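Local structure of cytochrome P450 268A2 Cyp268A2 (Mycobacterium marinum, 6BLD) at residues Q100-L103 with R109-K112; V86-V91 with K331-Y336; V362-G367 with L377-L382; A93-A98 with E207-L212. The protein belongs to the cytochrome P450 family and holds protoporphyrin IX iron together with (3E,5E)-6,10-dimethylundeca-3,5,9-trien-2-one in the interior of its mostly helical fold. One frame throughout, in Å; residues are numbered along the deposited sequence.

Interaction 1: Q100-L103 with R109-K112; sequences QSFL and RHTK. With HEM (protoporphyrin IX containing Fe), chain B; DXJ ((3E,5E)-6,10-dimethylundeca-3,5,9-trien-2-one), chain C.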
# COMPACT_ATOMS: atom_id res chain seq x y z
N GLN A 100 1.63 -11.21 7.26
CA GLN A 100 1.56 -9.91 7.92
C GLN A 100 2.90 -9.49 8.52
O GLN A 100 3.28 -8.32 8.42
CB GLN A 100 0.47 -9.93 8.99
CG GLN A 100 -0.93 -10.17 8.46
CD GLN A 100 -1.36 -9.16 7.41
OE1 GLN A 100 -1.81 -8.06 7.75
NE2 GLN A 100 -1.22 -9.52 6.14
N SER A 101 3.61 -10.42 9.14
CA SER A 101 4.92 -10.16 9.78
C SER A 101 4.72 -9.06 10.83
O SER A 101 3.70 -9.06 11.53
CB SER A 101 5.95 -9.85 8.71
OG SER A 101 7.23 -9.64 9.29
N PHE A 102 5.66 -8.13 10.98
CA PHE A 102 5.55 -7.13 12.04
C PHE A 102 4.56 -6.02 11.71
O PHE A 102 4.35 -5.13 12.54
CB PHE A 102 6.92 -6.53 12.36
CG PHE A 102 7.59 -5.84 11.20
CD1 PHE A 102 7.25 -4.55 10.84
CD2 PHE A 102 8.59 -6.49 10.49
CE1 PHE A 102 7.88 -3.92 9.78
CE2 PHE A 102 9.22 -5.86 9.43
CZ PHE A 102 8.86 -4.58 9.07
N LEU A 103 3.94 -6.03 10.52
CA LEU A 103 2.87 -5.08 10.25
C LEU A 103 1.71 -5.27 11.22
O LEU A 103 1.15 -4.29 11.72
CB LEU A 103 2.40 -5.22 8.80
CG LEU A 103 1.18 -4.37 8.41
CD1 LEU A 103 1.58 -2.91 8.24
CD2 LEU A 103 0.54 -4.91 7.14
N ARG A 109 7.76 -6.75 20.19
CA ARG A 109 8.17 -7.62 19.10
C ARG A 109 8.26 -6.86 17.78
O ARG A 109 9.15 -7.12 16.96
CB ARG A 109 7.22 -8.81 18.97
CG ARG A 109 7.63 -9.80 17.88
CD ARG A 109 7.36 -11.24 18.28
NE ARG A 109 7.93 -12.18 17.33
CZ ARG A 109 9.11 -12.77 17.46
NH1 ARG A 109 9.86 -12.51 18.53
NH2 ARG A 109 9.55 -13.61 16.54
N HIS A 110 7.34 -5.91 17.56
CA HIS A 110 7.43 -5.09 16.35
C HIS A 110 8.72 -4.28 16.33
O HIS A 110 9.34 -4.13 15.27
CB HIS A 110 6.22 -4.15 16.26
CG HIS A 110 6.39 -3.06 15.24
ND1 HIS A 110 6.92 -1.83 15.55
CD2 HIS A 110 6.11 -3.03 13.92
CE1 HIS A 110 6.95 -1.08 14.47
NE2 HIS A 110 6.46 -1.78 13.46
N THR A 111 9.14 -3.77 17.49
CA THR A 111 10.39 -3.02 17.55
C THR A 111 11.59 -3.91 17.25
O THR A 111 12.54 -3.48 16.60
CB THR A 111 10.54 -2.36 18.92
OG1 THR A 111 9.25 -1.97 19.41
CG2 THR A 111 11.43 -1.13 18.83
N LYS A 112 11.55 -5.16 17.73
CA LYS A 112 12.64 -6.09 17.47
C LYS A 112 12.79 -6.38 15.98
O LYS A 112 13.89 -6.29 15.42
CB LYS A 112 12.41 -7.40 18.24
CG LYS A 112 12.55 -7.30 19.75
CD LYS A 112 12.08 -8.59 20.40
CE LYS A 112 12.43 -8.62 21.88
NZ LYS A 112 11.74 -9.74 22.58
CHA HEM B . 3.78 0.21 6.06
CHB HEM B . 7.25 -1.39 3.07
CHC HEM B . 5.82 1.79 -0.31
CHD HEM B . 1.86 2.71 2.37
C1A HEM B . 4.85 -0.49 5.55
C2A HEM B . 5.60 -1.53 6.24
C3A HEM B . 6.55 -1.97 5.42
C4A HEM B . 6.45 -1.23 4.18
CMA HEM B . 7.59 -3.06 5.74
CAA HEM B . 5.34 -2.02 7.68
CBA HEM B . 6.01 -1.06 8.66
CGA HEM B . 5.63 -1.40 10.07
O1A HEM B . 6.34 -0.96 11.01
O2A HEM B . 4.61 -2.12 10.26
C1B HEM B . 7.21 -0.63 1.92
C2B HEM B . 8.19 -0.65 0.86
C3B HEM B . 7.82 0.21 -0.08
C4B HEM B . 6.57 0.83 0.35
CMB HEM B . 9.46 -1.53 0.81
CAB HEM B . 8.64 0.45 -1.37
CBB HEM B . 8.34 1.39 -2.26
C1C HEM B . 4.62 2.32 0.12
C2C HEM B . 3.83 3.34 -0.56
C3C HEM B . 2.74 3.58 0.19
C4C HEM B . 2.80 2.74 1.36
CMC HEM B . 4.23 3.97 -1.91
CAC HEM B . 1.56 4.56 -0.04
CBC HEM B . 1.57 5.52 -0.97
C1D HEM B . 2.03 2.13 3.61
C2D HEM B . 1.11 2.22 4.73
C3D HEM B . 1.64 1.53 5.75
C4D HEM B . 2.91 0.98 5.31
CMD HEM B . -0.23 2.97 4.72
CAD HEM B . 1.00 1.35 7.15
CBD HEM B . 1.24 2.61 7.97
CGD HEM B . 0.59 2.50 9.32
O1D HEM B . 0.65 3.49 10.10
O2D HEM B . 0.01 1.43 9.63
NA HEM B . 5.40 -0.34 4.29
NB HEM B . 6.24 0.29 1.58
NC HEM B . 3.96 1.98 1.29
ND HEM B . 3.11 1.38 4.00
FE HEM B . 4.79 1.02 2.88
C10 DXJ C . -1.36 -9.61 2.52
C13 DXJ C . -4.08 -12.11 1.51
C01 DXJ C . 1.34 -1.52 3.30
C02 DXJ C . 0.92 -2.85 2.69
C03 DXJ C . 1.18 -3.98 3.33
C04 DXJ C . 0.21 -2.88 1.34
C05 DXJ C . 0.77 -5.32 2.75
C06 DXJ C . 0.06 -6.21 3.77
C07 DXJ C . -0.06 -7.67 3.32
C08 DXJ C . -1.23 -8.16 2.97
C09 DXJ C . 1.18 -8.55 3.28
C11 DXJ C . -2.56 -10.15 2.42
C12 DXJ C . -2.72 -11.61 1.98
O14 DXJ C . -1.79 -12.34 2.00

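Interaction 2: V86-V91 with K331-Y336; sequences VLFENV and KVVMFY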
# COMPACT_ATOMS: atom_id res chain seq x y z
N VAL A 86 -4.66 -6.22 11.16
CA VAL A 86 -4.69 -4.86 10.62
C VAL A 86 -5.50 -4.75 9.35
O VAL A 86 -5.67 -3.64 8.84
CB VAL A 86 -3.26 -4.33 10.39
CG1 VAL A 86 -2.50 -4.25 11.70
CG2 VAL A 86 -2.52 -5.20 9.38
N LEU A 87 -6.02 -5.85 8.81
CA LEU A 87 -6.76 -5.82 7.56
C LEU A 87 -8.23 -5.50 7.81
O LEU A 87 -8.82 -5.93 8.82
CB LEU A 87 -6.63 -7.15 6.82
CG LEU A 87 -5.25 -7.41 6.20
CD1 LEU A 87 -5.31 -8.54 5.19
CD2 LEU A 87 -4.69 -6.15 5.55
N PHE A 88 -8.83 -4.74 6.89
CA PHE A 88 -10.24 -4.36 6.99
C PHE A 88 -11.14 -5.59 6.91
O PHE A 88 -11.95 -5.84 7.81
CB PHE A 88 -10.56 -3.37 5.87
CG PHE A 88 -11.98 -2.86 5.88
CD1 PHE A 88 -12.72 -2.81 7.06
CD2 PHE A 88 -12.57 -2.40 4.71
CE1 PHE A 88 -14.02 -2.34 7.06
CE2 PHE A 88 -13.87 -1.92 4.71
CZ PHE A 88 -14.59 -1.89 5.88
N GLU A 89 -11.00 -6.37 5.84
CA GLU A 89 -11.79 -7.57 5.67
C GLU A 89 -11.25 -8.71 6.53
O GLU A 89 -10.05 -8.81 6.78
CB GLU A 89 -11.80 -7.99 4.19
CG GLU A 89 -12.74 -9.12 3.86
CD GLU A 89 -12.73 -9.46 2.38
OE1 GLU A 89 -12.51 -8.54 1.57
OE2 GLU A 89 -12.94 -10.64 2.04
N ASN A 90 -12.17 -9.56 6.99
CA ASN A 90 -11.78 -10.74 7.76
C ASN A 90 -11.11 -11.75 6.83
O ASN A 90 -11.70 -12.19 5.84
CB ASN A 90 -13.00 -11.36 8.43
CG ASN A 90 -13.42 -10.60 9.68
OD1 ASN A 90 -12.58 -10.06 10.40
ND2 ASN A 90 -14.72 -10.55 9.93
N VAL A 91 -9.87 -12.12 7.16
CA VAL A 91 -9.06 -13.02 6.34
C VAL A 91 -8.68 -14.23 7.19
O VAL A 91 -8.39 -14.07 8.39
CB VAL A 91 -7.82 -12.29 5.81
CG1 VAL A 91 -6.90 -13.24 5.04
CG2 VAL A 91 -8.23 -11.11 4.94
N LYS A 331 -13.06 -3.17 16.71
CA LYS A 331 -12.24 -2.88 15.54
C LYS A 331 -12.42 -1.43 15.11
O LYS A 331 -13.53 -0.88 15.15
CB LYS A 331 -12.59 -3.81 14.39
CG LYS A 331 -12.19 -5.26 14.62
CD LYS A 331 -12.52 -6.12 13.41
CE LYS A 331 -12.20 -7.59 13.68
NZ LYS A 331 -12.41 -8.43 12.47
N VAL A 332 -11.32 -0.80 14.69
CA VAL A 332 -11.29 0.60 14.29
C VAL A 332 -10.59 0.68 12.94
O VAL A 332 -9.39 0.38 12.85
CB VAL A 332 -10.58 1.47 15.34
CG1 VAL A 332 -10.49 2.91 14.86
CG2 VAL A 332 -11.29 1.39 16.68
N VAL A 333 -11.31 1.10 11.91
CA VAL A 333 -10.82 1.07 10.54
C VAL A 333 -10.53 2.49 10.07
O VAL A 333 -11.39 3.38 10.20
CB VAL A 333 -11.83 0.38 9.60
CG1 VAL A 333 -11.32 0.41 8.16
CG2 VAL A 333 -12.07 -1.04 10.05
N MET A 334 -9.34 2.70 9.53
CA MET A 334 -8.91 3.99 9.01
C MET A 334 -9.10 4.00 7.49
O MET A 334 -8.59 3.12 6.79
CB MET A 334 -7.44 4.24 9.36
CG MET A 334 -7.18 4.34 10.85
SD MET A 334 -5.51 4.91 11.19
CE MET A 334 -4.68 3.42 11.66
N PHE A 335 -9.83 4.99 7.00
CA PHE A 335 -10.11 5.12 5.57
C PHE A 335 -9.23 6.24 5.01
O PHE A 335 -9.61 7.41 5.01
CB PHE A 335 -11.59 5.36 5.33
CG PHE A 335 -12.46 4.18 5.65
CD1 PHE A 335 -12.66 3.18 4.72
CD2 PHE A 335 -13.05 4.06 6.90
CE1 PHE A 335 -13.45 2.08 5.01
CE2 PHE A 335 -13.85 2.96 7.20
CZ PHE A 335 -14.04 1.97 6.26
N TYR A 336 -8.05 5.85 4.54
CA TYR A 336 -7.05 6.83 4.11
C TYR A 336 -7.53 7.68 2.94
O TYR A 336 -7.18 8.85 2.83
CB TYR A 336 -5.75 6.13 3.76
CG TYR A 336 -5.16 5.31 4.88
CD1 TYR A 336 -4.92 3.95 4.73
CD2 TYR A 336 -4.83 5.90 6.10
CE1 TYR A 336 -4.37 3.20 5.75
CE2 TYR A 336 -4.29 5.16 7.12
CZ TYR A 336 -4.06 3.81 6.95
OH TYR A 336 -3.51 3.08 7.97
O HOH W 1 -10.91 -7.69 10.21

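Interaction 3: V362-G367 with L377-L382; sequences VGFGGG and LARAQL. With HEM (protoporphyrin IX containing Fe), chain B.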
# COMPACT_ATOMS: atom_id res chain seq x y z
N VAL A 362 -2.20 11.22 4.34
CA VAL A 362 -1.99 9.99 5.09
C VAL A 362 -1.85 8.83 4.11
O VAL A 362 -2.33 7.72 4.38
CB VAL A 362 -3.14 9.74 6.09
CG1 VAL A 362 -3.02 10.69 7.27
CG2 VAL A 362 -4.49 9.88 5.41
N GLY A 363 -1.20 9.07 2.97
CA GLY A 363 -0.96 8.00 2.03
C GLY A 363 -0.03 6.94 2.58
O GLY A 363 -0.20 5.74 2.32
N PHE A 364 0.97 7.35 3.36
CA PHE A 364 1.84 6.44 4.08
C PHE A 364 1.31 6.12 5.48
O PHE A 364 2.08 5.69 6.34
CB PHE A 364 3.25 7.02 4.18
CG PHE A 364 3.93 7.17 2.85
CD1 PHE A 364 4.30 6.06 2.10
CD2 PHE A 364 4.22 8.43 2.35
CE1 PHE A 364 4.93 6.21 0.88
CE2 PHE A 364 4.86 8.58 1.12
CZ PHE A 364 5.21 7.47 0.39
N GLY A 365 0.01 6.31 5.71
CA GLY A 365 -0.58 6.11 7.01
C GLY A 365 -0.63 7.39 7.82
O GLY A 365 -0.12 8.45 7.44
N GLY A 366 -1.27 7.29 8.99
CA GLY A 366 -1.40 8.43 9.87
C GLY A 366 -0.17 8.77 10.68
O GLY A 366 -0.21 9.70 11.49
N GLY A 367 0.93 8.05 10.47
CA GLY A 367 2.16 8.30 11.20
C GLY A 367 2.23 7.51 12.50
O GLY A 367 1.24 7.00 13.02
N LEU A 377 12.24 5.16 -0.04
CA LEU A 377 12.47 4.36 -1.24
C LEU A 377 11.36 4.57 -2.26
O LEU A 377 11.63 4.67 -3.47
CB LEU A 377 12.58 2.88 -0.87
CG LEU A 377 12.83 1.91 -2.02
CD1 LEU A 377 14.28 1.99 -2.47
CD2 LEU A 377 12.46 0.50 -1.61
N ALA A 378 10.11 4.64 -1.81
CA ALA A 378 9.01 4.89 -2.73
C ALA A 378 9.15 6.24 -3.41
O ALA A 378 8.97 6.36 -4.63
CB ALA A 378 7.67 4.80 -1.99
N ARG A 379 9.47 7.28 -2.64
CA ARG A 379 9.63 8.62 -3.21
C ARG A 379 10.74 8.65 -4.24
O ARG A 379 10.62 9.30 -5.29
CB ARG A 379 9.89 9.64 -2.10
CG ARG A 379 8.72 9.84 -1.16
CD ARG A 379 9.09 10.76 -0.01
NE ARG A 379 7.92 11.12 0.79
CZ ARG A 379 7.81 10.92 2.10
NH1 ARG A 379 8.81 10.38 2.77
NH2 ARG A 379 6.70 11.28 2.73
N ALA A 380 11.85 7.94 -3.97
CA ALA A 380 12.94 7.89 -4.94
C ALA A 380 12.50 7.21 -6.23
O ALA A 380 12.93 7.60 -7.32
CB ALA A 380 14.15 7.18 -4.33
N GLN A 381 11.65 6.19 -6.12
CA GLN A 381 11.17 5.50 -7.32
C GLN A 381 10.25 6.40 -8.14
O GLN A 381 10.34 6.42 -9.38
CB GLN A 381 10.45 4.21 -6.93
CG GLN A 381 11.37 3.15 -6.35
CD GLN A 381 10.65 1.83 -6.15
OE1 GLN A 381 10.02 1.31 -7.07
NE2 GLN A 381 10.76 1.27 -4.95
N LEU A 382 9.36 7.15 -7.48
CA LEU A 382 8.42 8.00 -8.19
C LEU A 382 9.13 9.18 -8.84
O LEU A 382 8.77 9.59 -9.95
CB LEU A 382 7.32 8.49 -7.25
CG LEU A 382 6.62 7.40 -6.45
CD1 LEU A 382 5.82 7.99 -5.30
CD2 LEU A 382 5.74 6.55 -7.36
CHA HEM B . 3.78 0.21 6.06
CHB HEM B . 7.25 -1.39 3.07
CHC HEM B . 5.82 1.79 -0.31
CHD HEM B . 1.86 2.71 2.37
C1A HEM B . 4.85 -0.49 5.55
C2A HEM B . 5.60 -1.53 6.24
C3A HEM B . 6.55 -1.97 5.42
C4A HEM B . 6.45 -1.23 4.18
CMA HEM B . 7.59 -3.06 5.74
CAA HEM B . 5.34 -2.02 7.68
CBA HEM B . 6.01 -1.06 8.66
CGA HEM B . 5.63 -1.40 10.07
O1A HEM B . 6.34 -0.96 11.01
O2A HEM B . 4.61 -2.12 10.26
C1B HEM B . 7.21 -0.63 1.92
C2B HEM B . 8.19 -0.65 0.86
C3B HEM B . 7.82 0.21 -0.08
C4B HEM B . 6.57 0.83 0.35
CMB HEM B . 9.46 -1.53 0.81
CAB HEM B . 8.64 0.45 -1.37
CBB HEM B . 8.34 1.39 -2.26
C1C HEM B . 4.62 2.32 0.12
C2C HEM B . 3.83 3.34 -0.56
C3C HEM B . 2.74 3.58 0.19
C4C HEM B . 2.80 2.74 1.36
CMC HEM B . 4.23 3.97 -1.91
CAC HEM B . 1.56 4.56 -0.04
CBC HEM B . 1.57 5.52 -0.97
C1D HEM B . 2.03 2.13 3.61
C2D HEM B . 1.11 2.22 4.73
C3D HEM B . 1.64 1.53 5.75
C4D HEM B . 2.91 0.98 5.31
CMD HEM B . -0.23 2.97 4.72
CAD HEM B . 1.00 1.35 7.15
CBD HEM B . 1.24 2.61 7.97
CGD HEM B . 0.59 2.50 9.32
O1D HEM B . 0.65 3.49 10.10
O2D HEM B . 0.01 1.43 9.63
NA HEM B . 5.40 -0.34 4.29
NB HEM B . 6.24 0.29 1.58
NC HEM B . 3.96 1.98 1.29
ND HEM B . 3.11 1.38 4.00
FE HEM B . 4.79 1.02 2.88

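Interaction 4: A93-A98 with E207-L212; sequences AELLEA and ENQMYL. With DXJ ((3E,5E)-6,10-dimethylundeca-3,5,9-trien-2-one), chain C.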
# COMPACT_ATOMS: atom_id res chain seq x y z
N ALA A 93 -6.83 -16.96 9.30
CA ALA A 93 -5.64 -16.72 10.12
C ALA A 93 -4.38 -17.28 9.47
O ALA A 93 -3.31 -16.67 9.54
CB ALA A 93 -5.83 -17.33 11.51
N GLU A 94 -4.48 -18.45 8.83
CA GLU A 94 -3.31 -19.05 8.20
C GLU A 94 -2.75 -18.14 7.12
O GLU A 94 -1.52 -17.99 6.99
CB GLU A 94 -3.66 -20.42 7.62
CG GLU A 94 -2.57 -21.00 6.72
CD GLU A 94 -2.42 -22.51 6.87
OE1 GLU A 94 -3.09 -23.09 7.75
OE2 GLU A 94 -1.63 -23.11 6.11
N LEU A 95 -3.62 -17.51 6.33
CA LEU A 95 -3.16 -16.56 5.32
C LEU A 95 -2.56 -15.32 5.95
O LEU A 95 -1.58 -14.75 5.44
CB LEU A 95 -4.31 -16.19 4.39
CG LEU A 95 -4.87 -17.33 3.54
CD1 LEU A 95 -6.17 -16.92 2.86
CD2 LEU A 95 -3.84 -17.78 2.51
N LEU A 96 -3.12 -14.87 7.08
CA LEU A 96 -2.56 -13.72 7.78
C LEU A 96 -1.21 -14.05 8.40
O LEU A 96 -0.25 -13.29 8.25
CB LEU A 96 -3.54 -13.24 8.85
CG LEU A 96 -4.83 -12.58 8.36
CD1 LEU A 96 -5.74 -12.24 9.54
CD2 LEU A 96 -4.53 -11.34 7.53
N GLU A 97 -1.12 -15.19 9.09
CA GLU A 97 0.13 -15.56 9.76
C GLU A 97 1.28 -15.74 8.78
O GLU A 97 2.44 -15.62 9.18
CB GLU A 97 -0.08 -16.84 10.57
CG GLU A 97 -0.98 -16.68 11.78
CD GLU A 97 -1.87 -17.89 12.02
OE1 GLU A 97 -1.61 -18.95 11.42
OE2 GLU A 97 -2.85 -17.77 12.79
N ALA A 98 1.00 -16.01 7.51
CA ALA A 98 2.03 -16.23 6.50
C ALA A 98 2.36 -14.98 5.69
O ALA A 98 3.13 -15.07 4.73
CB ALA A 98 1.61 -17.37 5.57
N GLU A 207 -1.89 -20.30 -3.16
CA GLU A 207 -0.93 -20.65 -4.21
C GLU A 207 0.15 -19.58 -4.35
O GLU A 207 1.34 -19.89 -4.44
CB GLU A 207 -1.67 -20.86 -5.53
CG GLU A 207 -0.76 -20.96 -6.75
CD GLU A 207 -1.52 -20.85 -8.06
OE1 GLU A 207 -2.76 -20.98 -8.04
OE2 GLU A 207 -0.88 -20.62 -9.10
N ASN A 208 -0.25 -18.30 -4.36
CA ASN A 208 0.73 -17.23 -4.50
C ASN A 208 1.52 -17.03 -3.21
O ASN A 208 2.71 -16.70 -3.27
CB ASN A 208 0.03 -15.95 -4.92
CG ASN A 208 -0.45 -16.01 -6.35
OD1 ASN A 208 0.28 -15.69 -7.28
ND2 ASN A 208 -1.70 -16.44 -6.53
N GLN A 209 0.88 -17.22 -2.05
CA GLN A 209 1.63 -17.20 -0.80
C GLN A 209 2.63 -18.35 -0.75
O GLN A 209 3.76 -18.18 -0.28
CB GLN A 209 0.67 -17.27 0.39
CG GLN A 209 0.13 -15.93 0.83
CD GLN A 209 -0.56 -16.01 2.17
OE1 GLN A 209 -0.55 -17.05 2.83
NE2 GLN A 209 -1.17 -14.90 2.59
N MET A 210 2.22 -19.53 -1.22
CA MET A 210 3.11 -20.68 -1.21
C MET A 210 4.35 -20.43 -2.05
O MET A 210 5.47 -20.77 -1.63
CB MET A 210 2.37 -21.92 -1.70
CG MET A 210 3.15 -23.21 -1.58
SD MET A 210 2.24 -24.62 -2.24
CE MET A 210 2.91 -24.71 -3.89
N TYR A 211 4.19 -19.84 -3.23
CA TYR A 211 5.34 -19.56 -4.08
C TYR A 211 6.29 -18.57 -3.42
O TYR A 211 7.51 -18.77 -3.43
CB TYR A 211 4.89 -19.03 -5.44
CG TYR A 211 6.03 -18.46 -6.25
CD1 TYR A 211 6.96 -19.29 -6.87
CD2 TYR A 211 6.20 -17.08 -6.38
CE1 TYR A 211 8.01 -18.78 -7.60
CE2 TYR A 211 7.25 -16.56 -7.11
CZ TYR A 211 8.15 -17.41 -7.72
OH TYR A 211 9.20 -16.90 -8.45
N LEU A 212 5.75 -17.50 -2.83
CA LEU A 212 6.60 -16.53 -2.15
C LEU A 212 7.36 -17.15 -0.98
O LEU A 212 8.51 -16.78 -0.72
CB LEU A 212 5.76 -15.34 -1.67
CG LEU A 212 5.19 -14.45 -2.78
CD1 LEU A 212 4.23 -13.42 -2.21
CD2 LEU A 212 6.31 -13.78 -3.56
C10 DXJ C . -1.36 -9.61 2.52
C13 DXJ C . -4.08 -12.11 1.51
C01 DXJ C . 1.34 -1.52 3.30
C02 DXJ C . 0.92 -2.85 2.69
C03 DXJ C . 1.18 -3.98 3.33
C04 DXJ C . 0.21 -2.88 1.34
C05 DXJ C . 0.77 -5.32 2.75
C06 DXJ C . 0.06 -6.21 3.77
C07 DXJ C . -0.06 -7.67 3.32
C08 DXJ C . -1.23 -8.16 2.97
C09 DXJ C . 1.18 -8.55 3.28
C11 DXJ C . -2.56 -10.15 2.42
C12 DXJ C . -2.72 -11.61 1.98
O14 DXJ C . -1.79 -12.34 2.00

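Interaction 1: Q100-L103 with R109-K112
Phe102 and His110 bring their rings together beside a haem propionate, where the loop after the B' helix of the P450 fold returns to the start of the C helix (109-117). Phe102 CD1 is 3.6 Å from His110 CD2, and the ring planes stand 68° apart, neither stacked nor edge-to-face. The backbone also takes part: Phe102 O sits at the imidazole edge, 3.1 Å from His110 CD2. From the next corner of that ring His110 NE2 donates an almost straight hydrogen bond to HEM O1A, 2.6 Å long with an N-H...O angle of 176°. The same carboxylate lies at the edge of the phenyl ring, in its plane, with Phe102 CE1 3.4 Å from HEM CGA. Phe102 adopts the crowded position between backbone N and carbonyl carbon, chi1 60°, which sets CD1 beside His110 and CE1 beside the propionate. The haem has further hydrogen-bond donors in Arg114, His370 and Arg313, so its negative propionates are probably well neutralised. The backbone bond from Leu103 N to Gln100 O, 3.2 Å, closes the turn that presents Phe102. Leu103 spans two ligands: its CD1 packs near the propionate, while its CD2 is 3.6 Å from DXJ C06. Farther along the same ligand chain, Gln100 NE2 lies 3.4 Å from DXJ C08.

Interaction 2: V86-V91 with K331-Y336
Phe88 turns one ring face to Val333, whose CG1 stands 4.1 Å from the ring centroid and 27° off the normal, a CH-pi contact. The other methyl, Val333 CG2, is nearer the rim, 3.5 Å from Phe88 CD1. Phe335 joins from the far end of the ring in an edge-to-face pair: its edge points to the face of Phe88, with centroids 5.4 Å apart and planes at 84°. Val333 CG1 also lies 3.6 Å above the plane of the Phe335 ring, toward its rim, and therefore packs against both aromatic rings. The phenyl group of Phe88 reaches them because its CG is anti to the backbone N, chi1 -178°. At the other end of the contact the extended chain of Lys331 runs out to Asn90, leaving NZ 2.6 Å from Asn90 OD1, although the angle is too poor for a hydrogen bond. The two groups share Asp58 instead, which forms a salt bridge with Lys331 and accepts a hydrogen bond from Asn90 ND2. Lys331 NZ also donates to water 1 over 2.8 Å, and that water lies 3.1 Å from Leu87 O. Phe61 adds a further edge-to-face partner for Phe88. Strand 331-335 lies between strands 61-64 and 310-315 in the main beta sheet of the P450 fold, and this packing joins the loop leading to the B' helix to it.

Interaction 3: V362-G367 with L377-L382
Phe364 and Arg379 meet with ring and guanidinium planes 66° apart. The guanidinium presents a face to the phenyl rim: Arg379 NH2 is 3.6 Å from Phe364 CE2, while that nitrogen lies obliquely to the ring. On the other side of the rim, Ala378 CB stands at the ring edge, near its plane, 4.2 Å from Phe364 CE1. This CE1 corner is also the part that reaches the porphyrin, 3.4 Å from HEM C2C. Ala378 CB in turn packs against two porphyrin substituents, 3.5 Å from the vinyl carbon HEM CBB and as close to the methyl HEM CMC. The arginine gets there with a chain extended from CG to NE, and a salt bridge from NE to Glu299 helps to steady the guanidinium. Behind the phenyl ring, a type I turn from Val362 to Gly365 lays backbone along the haem, with Gly363 O 3.2 Å from HEM CAC. Gly365, at a positive phi of 94°, brings its N to 3.5 Å from HEM CMD with no side chain intervening. Such a glycine-rich turn with its phenylalanine, set against the L helix (375-392), resembles the proximal haem-binding loop of P450s, which in this family precedes the cysteine that ligates the iron.

Interaction 4: A93-A98 with E207-L212
Gln209 reaches from helix 201-225 to Leu95 and Ala98 at the end of helix 93-97. Its CB already points toward that helix. CG lies anti to the carbonyl carbon, chi1 -86°, and the chain runs extended beyond it, so that the amide is carried across the gap at about a right angle to Leu95. At CD the side chain meets the leucine, with Leu95 CD2 3.7 Å away. OE1 then comes between two methyls, 3.4 Å from Leu95 CD2 and 3.5 Å from Ala98 CB; Ala98 offers its methyl here just where the chain leaves helical geometry. The two elements correspond to the B' and G helices of the P450 fold, which together cover the distal pocket, and the amide nitrogen of Gln209 bonds to both Leu95 O and the ligand. Gln209 NE2 donates to Leu95 O over 2.9 Å with an N-H...O angle of 150°, approaching from a position tilted out of the carbonyl plane. It also donates to the ketone, 2.7 Å from DXJ O14 and more bent, at 141°. This pair of bonds limits how the amide can rotate and places its nitrogen between backbone and ligand. Leu95 O is itself shared, since Ser99 OG forms a second hydrogen bond to it. A little farther along the same two elements, Ala98 O accepts a hydrogen bond from His213 NE2.

In the fold
From the N terminus, residues 86-91 open interaction 2, 93-98 open interaction 4 and 100-103 open interaction 1. They close in reverse order: interaction 1 at once, at helix 109-117; interaction 4 at helix 201-225; interaction 2 at strand 331-335. The three loops thus sit one within another without crossing, and interaction 3 follows separately, joining 362-367 to helix 375-392. Leu96 touches Leu87 and Val91, and Gln100 touches Val86, so neighbouring loops brace one another; Tyr336 packs on Val362 and Gly365, linking interaction 2 to 3. Interactions 1 and 3 both reach the haem, while 1 and 4 share the other ligand, DXJ.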